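Local atomic coordinates of HpuA (PDB entry 5EC6), a protein that acts as an outer-membrane lipoprotein receptor for haemoglobin, probably serving the uptake of haem iron by the bacterium. Residues V30-S34 with T35-Q39; L131-K134 with S135-F138; A157-D160 with T161-G164; E269-Y272 with S273-E277; S292-P295 with L296-S299. One frame throughout, in Å; residues are numbered along the deposited sequence.

Contact 1: residues V30-S34 with T35-Q39; sequences VADTS and TDREQ
Arg37 packs its CB and CG on the Asx turn formed by Asp32 and Ser34, where the chain leaves strand 29-31 and passes into a short 3-10 segment at 35-37. The packed part is the hollow of this bend. Asp32 OD1 takes two donors: the backbone N of Ser34 at 3.0 Å, met nearly along its C-O axis, and Ser34 OG, which comes to the syn side, 31° out of the carboxylate plane. Both bonds hold the carboxylate in one rotation, with its other oxygen turned to Arg37; Asp32 OD2 lies 3.5 Å from Arg37 CG. Ser34 OG sits between its own backbone N and carbonyl carbon (chi1 79°), which brings it within 3.6 Å of the same Arg37 CG. Behind it, Arg37 N donates to Ser34 O at 3.2 Å, from above the carbonyl plane.

The other side is loose. Thr33 and Thr35 are exposed, their first bonds directed away from the other segment, and Asp36 is exposed as well, although its carbonyl O accepts from Lys267 NZ. The Arg37 chain, bent at chi2 and chi3, instead runs against Gln69 and Ile71 of strand 65-74. Its guanidinium plane stands 48° from the Asp32 carboxylate without a salt bridge. Water 1 joins the two charges, accepting from Arg37 NE at 2.8 Å in the guanidinium plane and donating to Asp32 OD2 at 2.8 Å.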
loop_
_atom_site.group_PDB
_atom_site.type_symbol
_atom_site.label_atom_id
_atom_site.label_comp_id
_atom_site.label_asym_id
_atom_site.label_seq_id
_atom_site.Cartn_x
_atom_site.Cartn_y
_atom_site.Cartn_z
ATOM N N VAL A 30 -17.938 13.379 -9.048
ATOM C CA VAL A 30 -17.606 13.277 -10.449
ATOM C C VAL A 30 -16.287 12.522 -10.669
ATOM O O VAL A 30 -15.239 12.871 -10.137
ATOM C CB VAL A 30 -17.478 14.654 -11.069
ATOM C CG1 VAL A 30 -17.167 14.591 -12.558
ATOM C CG2 VAL A 30 -18.766 15.453 -10.799
ATOM N N ALA A 31 -16.345 11.490 -11.511
ATOM C CA ALA A 31 -15.171 10.703 -11.772
ATOM C C ALA A 31 -14.138 11.564 -12.454
ATOM O O ALA A 31 -14.444 12.394 -13.340
ATOM C CB ALA A 31 -15.525 9.478 -12.624
ATOM N N ASP A 32 -12.892 11.414 -12.013
ATOM C CA ASP A 32 -11.793 12.212 -12.506
ATOM C C ASP A 32 -11.068 11.407 -13.591
ATOM O O ASP A 32 -10.447 10.371 -13.300
ATOM C CB ASP A 32 -10.853 12.583 -11.346
ATOM C CG ASP A 32 -9.819 13.619 -11.727
ATOM O OD1 ASP A 32 -9.507 13.748 -12.927
ATOM O OD2 ASP A 32 -9.269 14.275 -10.815
ATOM N N THR A 33 -11.141 11.887 -14.828
ATOM C CA THR A 33 -10.538 11.176 -15.965
ATOM C C THR A 33 -9.183 11.758 -16.394
ATOM O O THR A 33 -8.611 11.332 -17.398
ATOM C CB THR A 33 -11.493 11.213 -17.172
ATOM O OG1 THR A 33 -11.846 12.564 -17.409
ATOM C CG2 THR A 33 -12.732 10.434 -16.886
ATOM N N SER A 34 -8.671 12.718 -15.644
ATOM C CA SER A 34 -7.406 13.356 -15.992
ATOM C C SER A 34 -6.233 12.358 -15.925
ATOM O O SER A 34 -6.189 11.446 -15.058
ATOM C CB SER A 34 -7.165 14.565 -15.103
ATOM O OG SER A 34 -6.675 14.182 -13.822
ATOM N N THR A 35 -5.259 12.527 -16.822
ATOM C CA THR A 35 -4.110 11.614 -16.857
ATOM C C THR A 35 -3.314 11.717 -15.564
ATOM O O THR A 35 -2.769 10.727 -15.056
ATOM C CB THR A 35 -3.179 11.881 -18.079
ATOM O OG1 THR A 35 -2.551 13.146 -17.912
ATOM C CG2 THR A 35 -3.955 11.880 -19.374
ATOM N N ASP A 36 -3.258 12.928 -15.017
ATOM C CA ASP A 36 -2.519 13.214 -13.823
ATOM C C ASP A 36 -2.981 12.378 -12.609
ATOM O O ASP A 36 -2.213 12.195 -11.647
ATOM C CB ASP A 36 -2.719 14.713 -13.520
ATOM C CG ASP A 36 -2.101 15.138 -12.217
ATOM O OD1 ASP A 36 -0.853 15.167 -12.148
ATOM O OD2 ASP A 36 -2.854 15.446 -11.254
ATOM N N ARG A 37 -4.241 11.961 -12.612
ATOM C CA ARG A 37 -4.816 11.311 -11.427
ATOM C C ARG A 37 -5.042 9.833 -11.650
ATOM O O ARG A 37 -5.583 9.186 -10.766
ATOM C CB ARG A 37 -6.137 11.966 -10.987
ATOM C CG ARG A 37 -5.938 13.361 -10.372
ATOM C CD ARG A 37 -5.511 13.338 -8.931
ATOM N NE ARG A 37 -6.579 12.888 -8.057
ATOM C CZ ARG A 37 -6.385 12.444 -6.813
ATOM N NH1 ARG A 37 -5.161 12.310 -6.280
ATOM N NH2 ARG A 37 -7.419 12.069 -6.131
ATOM N N GLU A 38 -4.618 9.288 -12.799
ATOM C CA GLU A 38 -4.809 7.875 -13.089
ATOM C C GLU A 38 -4.171 6.978 -12.027
ATOM O O GLU A 38 -3.063 7.231 -11.553
ATOM C CB GLU A 38 -4.224 7.507 -14.447
ATOM C CG GLU A 38 -4.997 8.096 -15.627
ATOM C CD GLU A 38 -4.361 7.793 -16.974
ATOM O OE1 GLU A 38 -3.196 7.296 -16.993
ATOM O OE2 GLU A 38 -5.044 8.057 -17.990
ATOM N N GLN A 39 -4.931 5.977 -11.622
ATOM C CA GLN A 39 -4.502 5.077 -10.541
ATOM C C GLN A 39 -4.251 3.692 -11.167
ATOM O O GLN A 39 -4.820 3.357 -12.190
ATOM C CB GLN A 39 -5.578 4.972 -9.460
ATOM C CG GLN A 39 -5.939 6.300 -8.810
ATOM C CD GLN A 39 -4.798 6.843 -8.000
ATOM O OE1 GLN A 39 -4.375 6.237 -7.039
ATOM N NE2 GLN A 39 -4.248 7.945 -8.439
HETATM O O HOH W 1 -9.311 13.265 -8.193
#

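Contact 2: residues L131-K134 with S135-F138; sequences LRLK and SMQF
Leu133 meets both Met136 and Phe138 with its two methyl branches, and apolar packing accounts for most of this buried contact. With CG beside the backbone N and anti to the carbonyl carbon (chi1 -59°), the leucine leans over the first residues of the strand that follows. CD2 touches the methionine stem, 4.0 Å from Met136 CG, with Met136 SD a little farther along. CD1 comes to the phenylalanine from the edge, in the plane of the ring, 3.8 Å from Phe138 CD1, the two side chains crossing at about a right angle. Nearer the backbone, Leu133 CB rests 3.6 Å from Met136 O. Met136 and Phe138 lie two residues apart on strand 136-142, so both turn to the same face of it, with Gln137 turned to the other.

This strand runs between antiparallel neighbours 115-118 and 148-154 in the barrel-like body of the protein, close to the centre of the chain. Phe138 packs there against Ile180 and Leu182 of strand 174-185.

Polar contacts lie within each segment or lead outside them. An inverse gamma turn centred on Arg132, with a weak bond from Leu133 N to Leu131 O at 2.9 Å, bends the chain just ahead of Leu133. On the strand, Gln137 OE1 receives Phe138 N at 3.1 Å in the carbonyl plane, on a lone pair. Where the chain reverses, the carboxylate of Glu283 on strand 283-289 takes one backbone N-H on each oxygen, Lys134 N on OE2 and Ser135 N on OE1.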
loop_
_atom_site.group_PDB
_atom_site.type_symbol
_atom_site.label_atom_id
_atom_site.label_comp_id
_atom_site.label_asym_id
_atom_site.label_seq_id
_atom_site.Cartn_x
_atom_site.Cartn_y
_atom_site.Cartn_z
ATOM N N LEU A 131 3.719 2.973 7.425
ATOM C CA LEU A 131 2.307 3.296 7.403
ATOM C C LEU A 131 2.040 4.656 6.796
ATOM O O LEU A 131 0.903 4.956 6.488
ATOM C CB LEU A 131 1.760 3.347 8.841
ATOM C CG LEU A 131 1.828 2.132 9.755
ATOM C CD1 LEU A 131 1.477 2.616 11.154
ATOM C CD2 LEU A 131 0.855 1.058 9.269
ATOM N N ARG A 132 3.088 5.469 6.673
ATOM C CA ARG A 132 2.962 6.849 6.282
ATOM C C ARG A 132 2.865 6.991 4.768
ATOM O O ARG A 132 3.649 7.703 4.128
ATOM C CB ARG A 132 4.193 7.630 6.736
ATOM C CG ARG A 132 4.536 7.615 8.214
ATOM C CD ARG A 132 5.804 8.474 8.436
ATOM N NE ARG A 132 6.053 8.777 9.847
ATOM C CZ ARG A 132 5.345 9.652 10.567
ATOM N NH1 ARG A 132 4.340 10.332 10.017
ATOM N NH2 ARG A 132 5.639 9.853 11.851
ATOM N N LEU A 133 1.920 6.300 4.186
ATOM C CA LEU A 133 1.814 6.278 2.742
ATOM C C LEU A 133 1.103 7.547 2.375
ATOM O O LEU A 133 0.237 7.983 3.155
ATOM C CB LEU A 133 0.998 5.065 2.327
ATOM C CG LEU A 133 1.592 3.746 2.772
ATOM C CD1 LEU A 133 0.577 2.636 2.543
ATOM C CD2 LEU A 133 2.823 3.438 2.015
ATOM N N LYS A 134 1.540 8.197 1.289
ATOM C CA LYS A 134 0.895 9.410 0.741
ATOM C C LYS A 134 0.376 9.249 -0.662
ATOM O O LYS A 134 -0.437 10.040 -1.104
ATOM C CB LYS A 134 1.861 10.619 0.744
ATOM C CG LYS A 134 2.555 10.873 2.055
ATOM C CD LYS A 134 1.664 11.433 3.154
ATOM C CE LYS A 134 2.555 11.800 4.359
ATOM N NZ LYS A 134 2.106 11.268 5.685
ATOM N N SER A 135 0.815 8.216 -1.375
ATOM C CA SER A 135 0.450 8.051 -2.777
ATOM C C SER A 135 -0.162 6.675 -3.138
ATOM O O SER A 135 -0.331 6.346 -4.312
ATOM C CB SER A 135 1.653 8.249 -3.685
ATOM O OG SER A 135 2.183 9.568 -3.545
ATOM N N MET A 136 -0.552 5.939 -2.125
ATOM C CA MET A 136 -1.140 4.605 -2.307
ATOM C C MET A 136 -1.924 4.234 -1.080
ATOM O O MET A 136 -1.758 4.841 -0.005
ATOM C CB MET A 136 -0.048 3.549 -2.642
ATOM C CG MET A 136 0.936 3.409 -1.549
ATOM S SD MET A 136 1.929 1.902 -1.736
ATOM C CE MET A 136 0.699 0.680 -1.438
ATOM N N GLN A 137 -2.698 3.146 -1.200
ATOM C CA GLN A 137 -3.352 2.486 -0.101
ATOM C C GLN A 137 -3.260 0.996 -0.343
ATOM O O GLN A 137 -3.081 0.558 -1.488
ATOM C CB GLN A 137 -4.852 2.851 -0.022
ATOM C CG GLN A 137 -5.236 3.807 1.090
ATOM C CD GLN A 137 -5.108 3.260 2.498
ATOM O OE1 GLN A 137 -4.516 2.244 2.737
ATOM N NE2 GLN A 137 -5.623 4.008 3.447
ATOM N N PHE A 138 -3.367 0.230 0.733
ATOM C CA PHE A 138 -3.529 -1.226 0.606
ATOM C C PHE A 138 -4.472 -1.706 1.672
ATOM O O PHE A 138 -4.665 -1.030 2.690
ATOM C CB PHE A 138 -2.169 -1.978 0.596
ATOM C CG PHE A 138 -1.465 -2.043 1.920
ATOM C CD1 PHE A 138 -0.763 -0.940 2.433
ATOM C CD2 PHE A 138 -1.476 -3.201 2.668
ATOM C CE1 PHE A 138 -0.088 -1.011 3.628
ATOM C CE2 PHE A 138 -0.851 -3.254 3.904
ATOM C CZ PHE A 138 -0.152 -2.174 4.379
#

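Contact 3: residues A157-D160 with T161-G164; sequences APTD and TLQG
Pro158 and Thr161 are joined by the first of two successive backbone hydrogen bonds, Thr161 N to Pro158 O at 3.2 Å. The bond is fairly straight at the hydrogen (164°), but the donor stands above the carbonyl plane. One residue on, Leu162 N reaches Thr159 O at 3.4 Å, a weak bond. Pro158 O also serves Ser280 OG, so this carbonyl is gripped from two sources.

Each of these bonds spans three residues, the spacing of a 3-10 turn, and the chain winds through this tight coil after strand 148-154 on its way to the short helix 165-168. Gly164 takes the N-cap position of that helix with a positive phi.

Among the side-chain contacts, Leu162 folds back over the coil. Its CD1 lies 3.7 Å from Thr159 CA, and its CD2 branch meets the methyl of Ala157, 4.1 Å from Ala157 CB. Ala157 and Leu162 also pack on Leu264 of strand 256-265, so the loop lies against that strand.

Thr161 mixes both characters. Its OG1 sits between the backbone N and the carbonyl carbon (chi1 55°), leaving the oxygen beside the proline ring, 3.7 Å from Pro158 CB, and the hydroxyl is hydrogen-bonded to Glu268 OE1. The methyl runs alongside Asp160, the two side chains pointing the same way, and Thr161 CG2 approaches Asp160 OD1 to 3.6 Å.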
loop_
_atom_site.group_PDB
_atom_site.type_symbol
_atom_site.label_atom_id
_atom_site.label_comp_id
_atom_site.label_asym_id
_atom_site.label_seq_id
_atom_site.Cartn_x
_atom_site.Cartn_y
_atom_site.Cartn_z
ATOM N N ALA A 157 4.483 5.165 -10.023
ATOM C CA ALA A 157 5.725 5.921 -10.193
ATOM C C ALA A 157 6.071 6.140 -11.654
ATOM O O ALA A 157 6.303 5.190 -12.390
ATOM C CB ALA A 157 6.890 5.157 -9.532
ATOM N N PRO A 158 6.157 7.405 -12.115
ATOM C CA PRO A 158 6.465 7.544 -13.526
ATOM C C PRO A 158 7.843 6.970 -13.887
ATOM O O PRO A 158 8.785 7.243 -13.181
ATOM C CB PRO A 158 6.490 9.096 -13.693
ATOM C CG PRO A 158 5.582 9.599 -12.599
ATOM C CD PRO A 158 5.872 8.686 -11.440
ATOM N N THR A 159 7.936 6.209 -14.962
ATOM C CA THR A 159 9.198 5.556 -15.321
ATOM C C THR A 159 10.273 6.569 -15.685
ATOM O O THR A 159 11.428 6.349 -15.435
ATOM C CB THR A 159 9.022 4.533 -16.457
ATOM O OG1 THR A 159 8.484 5.196 -17.608
ATOM C CG2 THR A 159 8.082 3.399 -16.042
ATOM N N ASP A 160 9.866 7.751 -16.182
ATOM C CA ASP A 160 10.873 8.746 -16.547
ATOM C C ASP A 160 11.575 9.479 -15.401
ATOM O O ASP A 160 12.579 10.163 -15.608
ATOM C CB ASP A 160 10.317 9.704 -17.632
ATOM C CG ASP A 160 9.162 10.515 -17.193
ATOM O OD1 ASP A 160 8.788 10.511 -15.992
ATOM O OD2 ASP A 160 8.590 11.164 -18.130
ATOM N N THR A 161 11.120 9.263 -14.150
ATOM C CA THR A 161 11.772 9.816 -13.038
ATOM C C THR A 161 12.127 8.788 -11.970
ATOM O O THR A 161 12.388 9.170 -10.845
ATOM C CB THR A 161 10.909 10.921 -12.430
ATOM O OG1 THR A 161 9.621 10.397 -12.123
ATOM C CG2 THR A 161 10.734 12.074 -13.462
ATOM N N LEU A 162 12.218 7.539 -12.386
ATOM C CA LEU A 162 12.774 6.464 -11.487
ATOM C C LEU A 162 14.227 6.753 -11.179
ATOM O O LEU A 162 14.900 7.543 -11.903
ATOM C CB LEU A 162 12.619 5.105 -12.136
ATOM C CG LEU A 162 11.195 4.468 -12.202
ATOM C CD1 LEU A 162 11.177 3.275 -13.108
ATOM C CD2 LEU A 162 10.648 4.181 -10.792
ATOM N N GLN A 163 14.719 6.217 -10.073
ATOM C CA GLN A 163 16.073 6.521 -9.646
ATOM C C GLN A 163 17.111 6.211 -10.709
ATOM O O GLN A 163 17.069 5.162 -11.343
ATOM C CB GLN A 163 16.451 5.824 -8.331
ATOM C CG GLN A 163 16.396 4.305 -8.357
ATOM C CD GLN A 163 16.830 3.791 -7.019
ATOM O OE1 GLN A 163 16.090 3.911 -6.052
ATOM N NE2 GLN A 163 18.081 3.327 -6.911
ATOM N N GLY A 164 18.035 7.170 -10.870
ATOM C CA GLY A 164 19.150 6.981 -11.828
ATOM C C GLY A 164 18.818 7.504 -13.224
ATOM O O GLY A 164 19.728 7.689 -14.036
#

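Contact 4: residues E269-Y272 with S273-E277; sequences ERFY and SGTLE
The Phe271 ring carries Glu277 on one face: Glu277 CB lies 3.8 Å from the centroid of the Phe271 ring and 15° off the normal, a CH-pi contact. The glutamate then runs on across the rim, with Glu277 CG 3.5 Å from Phe271 CZ. CG is anti to the backbone N (chi1 179°) and the chain runs extended beyond it, so CB and CG pass over the aromatic while the carboxylate ends beside Phe271 CE1, its plane 34° from the ring. The Arg270 guanidinium is the second flat group. Leu276 CD1 covers one of its faces near the rim, and at its edge Arg270 NH1 donates to Gly274 O at 2.8 Å, nearly in line with the carbonyl.

The backbone is a beta hairpin closed by a type I turn from Phe271 to Gly274 with a G1 bulge. Gly274 N returns to Phe271 O at 2.9 Å, and Phe271 N is bound by Thr275 O at 2.9 Å. The glycine has a positive phi, which suits the bulge position. Arg270 and Leu276 form an antiparallel non-hydrogen-bonded pair, beyond which Glu277 N bonds to Glu269 O at 2.8 Å. The carboxylates come fairly close, Glu269 OE1 and Glu277 OE1 being 4.4 Å apart, which would probably disfavour two full charges.

This two-stranded sheet of 269-270 and 276-278 lies at the surface, in the connection from strand 256-265 to strand 283-289. Arg270 NE makes a salt bridge with Glu268 OE2 at its base, where the arginine also touches Thr161 of the loop that precedes helix 165-168.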
loop_
_atom_site.group_PDB
_atom_site.type_symbol
_atom_site.label_atom_id
_atom_site.label_comp_id
_atom_site.label_asym_id
_atom_site.label_seq_id
_atom_site.Cartn_x
_atom_site.Cartn_y
_atom_site.Cartn_z
ATOM N N GLU A 269 9.739 13.973 -6.383
ATOM C CA GLU A 269 9.669 15.204 -5.616
ATOM C C GLU A 269 10.684 16.146 -6.212
ATOM O O GLU A 269 11.807 15.740 -6.526
ATOM C CB GLU A 269 9.974 14.963 -4.143
ATOM C CG GLU A 269 8.918 14.093 -3.468
ATOM C CD GLU A 269 9.352 13.693 -2.082
ATOM O OE1 GLU A 269 9.298 14.561 -1.201
ATOM O OE2 GLU A 269 9.786 12.535 -1.869
ATOM N N ARG A 270 10.279 17.406 -6.370
ATOM C CA ARG A 270 11.163 18.438 -6.969
ATOM C C ARG A 270 11.372 19.615 -6.053
ATOM O O ARG A 270 10.537 19.968 -5.222
ATOM C CB ARG A 270 10.612 18.911 -8.313
ATOM C CG ARG A 270 10.738 17.834 -9.365
ATOM C CD ARG A 270 9.982 18.165 -10.607
ATOM N NE ARG A 270 10.068 17.118 -11.607
ATOM C CZ ARG A 270 11.144 16.774 -12.310
ATOM N NH1 ARG A 270 12.332 17.364 -12.175
ATOM N NH2 ARG A 270 11.039 15.744 -13.160
ATOM N N PHE A 271 12.535 20.229 -6.183
ATOM C CA PHE A 271 12.738 21.511 -5.601
ATOM C C PHE A 271 11.903 22.551 -6.332
ATOM O O PHE A 271 11.361 22.354 -7.448
ATOM C CB PHE A 271 14.228 21.880 -5.703
ATOM C CG PHE A 271 15.147 20.950 -4.907
ATOM C CD1 PHE A 271 15.106 20.946 -3.527
ATOM C CD2 PHE A 271 15.987 20.080 -5.563
ATOM C CE1 PHE A 271 15.931 20.108 -2.781
ATOM C CE2 PHE A 271 16.847 19.257 -4.838
ATOM C CZ PHE A 271 16.803 19.263 -3.455
ATOM N N TYR A 272 11.820 23.712 -5.693
ATOM C CA TYR A 272 10.996 24.783 -6.242
ATOM C C TYR A 272 11.309 25.131 -7.720
ATOM O O TYR A 272 10.378 25.325 -8.523
ATOM C CB TYR A 272 11.168 26.050 -5.364
ATOM C CG TYR A 272 10.492 27.271 -5.955
ATOM C CD1 TYR A 272 9.114 27.383 -6.055
ATOM C CD2 TYR A 272 11.271 28.317 -6.443
ATOM C CE1 TYR A 272 8.513 28.486 -6.609
ATOM C CE2 TYR A 272 10.684 29.426 -7.012
ATOM C CZ TYR A 272 9.327 29.542 -7.069
ATOM O OH TYR A 272 8.767 30.652 -7.651
ATOM N N SER A 273 12.592 25.208 -8.024
ATOM C CA SER A 273 13.093 25.562 -9.367
ATOM C C SER A 273 12.732 24.546 -10.441
ATOM O O SER A 273 12.797 24.859 -11.636
ATOM C CB SER A 273 14.626 25.724 -9.327
ATOM O OG SER A 273 15.237 24.456 -9.211
ATOM N N GLY A 274 12.356 23.321 -10.013
ATOM C CA GLY A 274 12.115 22.207 -10.951
ATOM C C GLY A 274 13.148 21.095 -10.890
ATOM O O GLY A 274 12.888 20.030 -11.430
ATOM N N THR A 275 14.288 21.339 -10.236
ATOM C CA THR A 275 15.353 20.360 -10.074
ATOM C C THR A 275 14.844 19.147 -9.302
ATOM O O THR A 275 14.124 19.282 -8.370
ATOM C CB THR A 275 16.518 21.022 -9.306
ATOM O OG1 THR A 275 17.031 22.074 -10.154
ATOM C CG2 THR A 275 17.617 20.051 -9.010
ATOM N N LEU A 276 15.236 17.957 -9.740
ATOM C CA LEU A 276 14.825 16.728 -9.014
ATOM C C LEU A 276 15.388 16.655 -7.627
ATOM O O LEU A 276 16.596 16.854 -7.444
ATOM C CB LEU A 276 15.258 15.497 -9.830
ATOM C CG LEU A 276 14.675 14.156 -9.426
ATOM C CD1 LEU A 276 13.198 14.102 -9.730
ATOM C CD2 LEU A 276 15.431 13.094 -10.216
ATOM N N GLU A 277 14.534 16.392 -6.629
ATOM C CA GLU A 277 15.003 16.194 -5.267
ATOM C C GLU A 277 15.074 14.690 -4.962
ATOM O O GLU A 277 16.120 14.195 -4.490
ATOM C CB GLU A 277 14.084 16.862 -4.250
ATOM C CG GLU A 277 14.549 16.629 -2.832
ATOM C CD GLU A 277 13.636 17.267 -1.796
ATOM O OE1 GLU A 277 12.446 17.473 -2.090
ATOM O OE2 GLU A 277 14.098 17.473 -0.668
#

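Contact 5: residues S292-P295 with L296-S299; sequences SNSP and LNAS
Ser294 holds Leu296 and Asn297 through two hydrogen bonds of different kinds. Its hydroxyl oxygen accepts the Leu296 N-H, N to Ser294 OG 3.1 Å, at an N-H...O angle of 157°, which makes an ST turn. The serine torsion (chi1 172°) sets OG beside the carbonyl carbon, where it meets Leu296 N. The second bond is purely backbone: Asn297 N, 3.2 Å from Ser294 O, closes a type I beta turn from Ser294 to Asn297. Leu296 CB rests 3.5 Å from the same Ser294 OG, and the Asn297 amide packs on the serine methylene, with OD1 3.4 Å from Ser294 CB.

A second shell fixes that amide. Phe290 N donates to Asn297 OD1, and Asn297 ND2 donates to Gly291 O, so the asparagine ties the end of the loop to its beginning after strand 283-289. Next to the turn, water 2 lies 2.8 Å from Pro295 O and 2.6 Å from Asn297 O; it can donate to either, but with other acceptors in reach it may not serve both at once. A glycerol, probably from the crystallisation liquor, bonds to Pro295 O beside Leu296.

Strand 298-308 begins immediately afterwards. The ring of Pro295 holds phi near -71°, as the second position of a type I turn needs. With a backbone partner for OD1 and another for ND2, the buried amide of Asn297 is satisfied at both ends and its flip is probably fixed.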
loop_
_atom_site.group_PDB
_atom_site.type_symbol
_atom_site.label_atom_id
_atom_site.label_comp_id
_atom_site.label_asym_id
_atom_site.label_seq_id
_atom_site.Cartn_x
_atom_site.Cartn_y
_atom_site.Cartn_z
ATOM N N SER A 292 -6.780 -19.223 -5.795
ATOM C CA SER A 292 -8.142 -18.722 -5.663
ATOM C C SER A 292 -8.679 -18.956 -4.269
ATOM O O SER A 292 -8.711 -20.101 -3.781
ATOM C CB SER A 292 -9.028 -19.378 -6.740
ATOM O OG SER A 292 -10.383 -19.018 -6.563
ATOM N N ASN A 293 -9.071 -17.870 -3.600
ATOM C CA ASN A 293 -9.611 -17.888 -2.246
ATOM C C ASN A 293 -8.727 -18.477 -1.179
ATOM O O ASN A 293 -9.184 -18.851 -0.088
ATOM C CB ASN A 293 -10.989 -18.608 -2.230
ATOM C CG ASN A 293 -11.985 -17.899 -3.087
ATOM O OD1 ASN A 293 -12.148 -16.705 -2.966
ATOM N ND2 ASN A 293 -12.660 -18.627 -3.955
ATOM N N SER A 294 -7.429 -18.502 -1.435
ATOM C CA SER A 294 -6.519 -18.952 -0.399
ATOM C C SER A 294 -6.440 -18.005 0.755
ATOM O O SER A 294 -6.270 -16.786 0.544
ATOM C CB SER A 294 -5.111 -19.168 -0.943
ATOM O OG SER A 294 -4.190 -19.432 0.101
ATOM N N PRO A 295 -6.503 -18.497 1.989
ATOM C CA PRO A 295 -6.335 -17.615 3.130
ATOM C C PRO A 295 -4.899 -17.112 3.321
ATOM O O PRO A 295 -4.696 -16.245 4.154
ATOM C CB PRO A 295 -6.747 -18.507 4.329
ATOM C CG PRO A 295 -6.395 -19.880 3.851
ATOM C CD PRO A 295 -6.803 -19.890 2.402
ATOM N N LEU A 296 -3.924 -17.629 2.558
ATOM C CA LEU A 296 -2.551 -17.181 2.587
ATOM C C LEU A 296 -2.380 -15.888 1.800
ATOM O O LEU A 296 -1.340 -15.240 1.916
ATOM C CB LEU A 296 -1.596 -18.233 2.043
ATOM C CG LEU A 296 -1.616 -19.567 2.783
ATOM C CD1 LEU A 296 -0.670 -20.522 2.079
ATOM C CD2 LEU A 296 -1.225 -19.396 4.246
ATOM N N ASN A 297 -3.376 -15.536 0.986
ATOM C CA ASN A 297 -3.187 -14.390 0.066
ATOM C C ASN A 297 -3.030 -13.105 0.848
ATOM O O ASN A 297 -3.632 -12.878 1.905
ATOM C CB ASN A 297 -4.339 -14.263 -0.928
ATOM C CG ASN A 297 -4.410 -15.443 -1.895
ATOM O OD1 ASN A 297 -3.529 -16.296 -1.881
ATOM N ND2 ASN A 297 -5.382 -15.433 -2.793
ATOM N N ALA A 298 -2.180 -12.238 0.307
ATOM C CA ALA A 298 -1.735 -11.018 1.032
ATOM C C ALA A 298 -1.733 -9.820 0.105
ATOM O O ALA A 298 -1.478 -9.955 -1.099
ATOM C CB ALA A 298 -0.342 -11.191 1.585
ATOM N N SER A 299 -1.959 -8.653 0.679
ATOM C CA SER A 299 -1.491 -7.400 0.086
ATOM C C SER A 299 -0.399 -6.790 0.935
ATOM O O SER A 299 -0.180 -7.160 2.073
ATOM C CB SER A 299 -2.661 -6.424 -0.121
ATOM O OG SER A 299 -3.283 -6.123 1.131
HETATM O O HOH W 2 -5.613 -13.693 3.465
#

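Overall arrangement
Along the chain the five contacts follow in series, each a local bend next to a strand or short helix. Contact 1 comes off strand 29-31 of a four-stranded antiparallel sheet and leads to strand 40-43, which pairs with 148-154 in the larger body. Contact 2 lies nearest the centre, and it touches contact 5 through Phe138 CD2 and Ser299 OG, 3.8 Å apart, although their centres are 21 Å apart. Contacts 3 and 4 also meet, where Thr161 CG2 is 3.7 Å from Arg270 NH2. Contacts 4 and 5 stand on opposite sides of the chain's centre, about 40 Å between centres. The bends of this haemoglobin receptor are thus spread from near its centre to opposite sides of it.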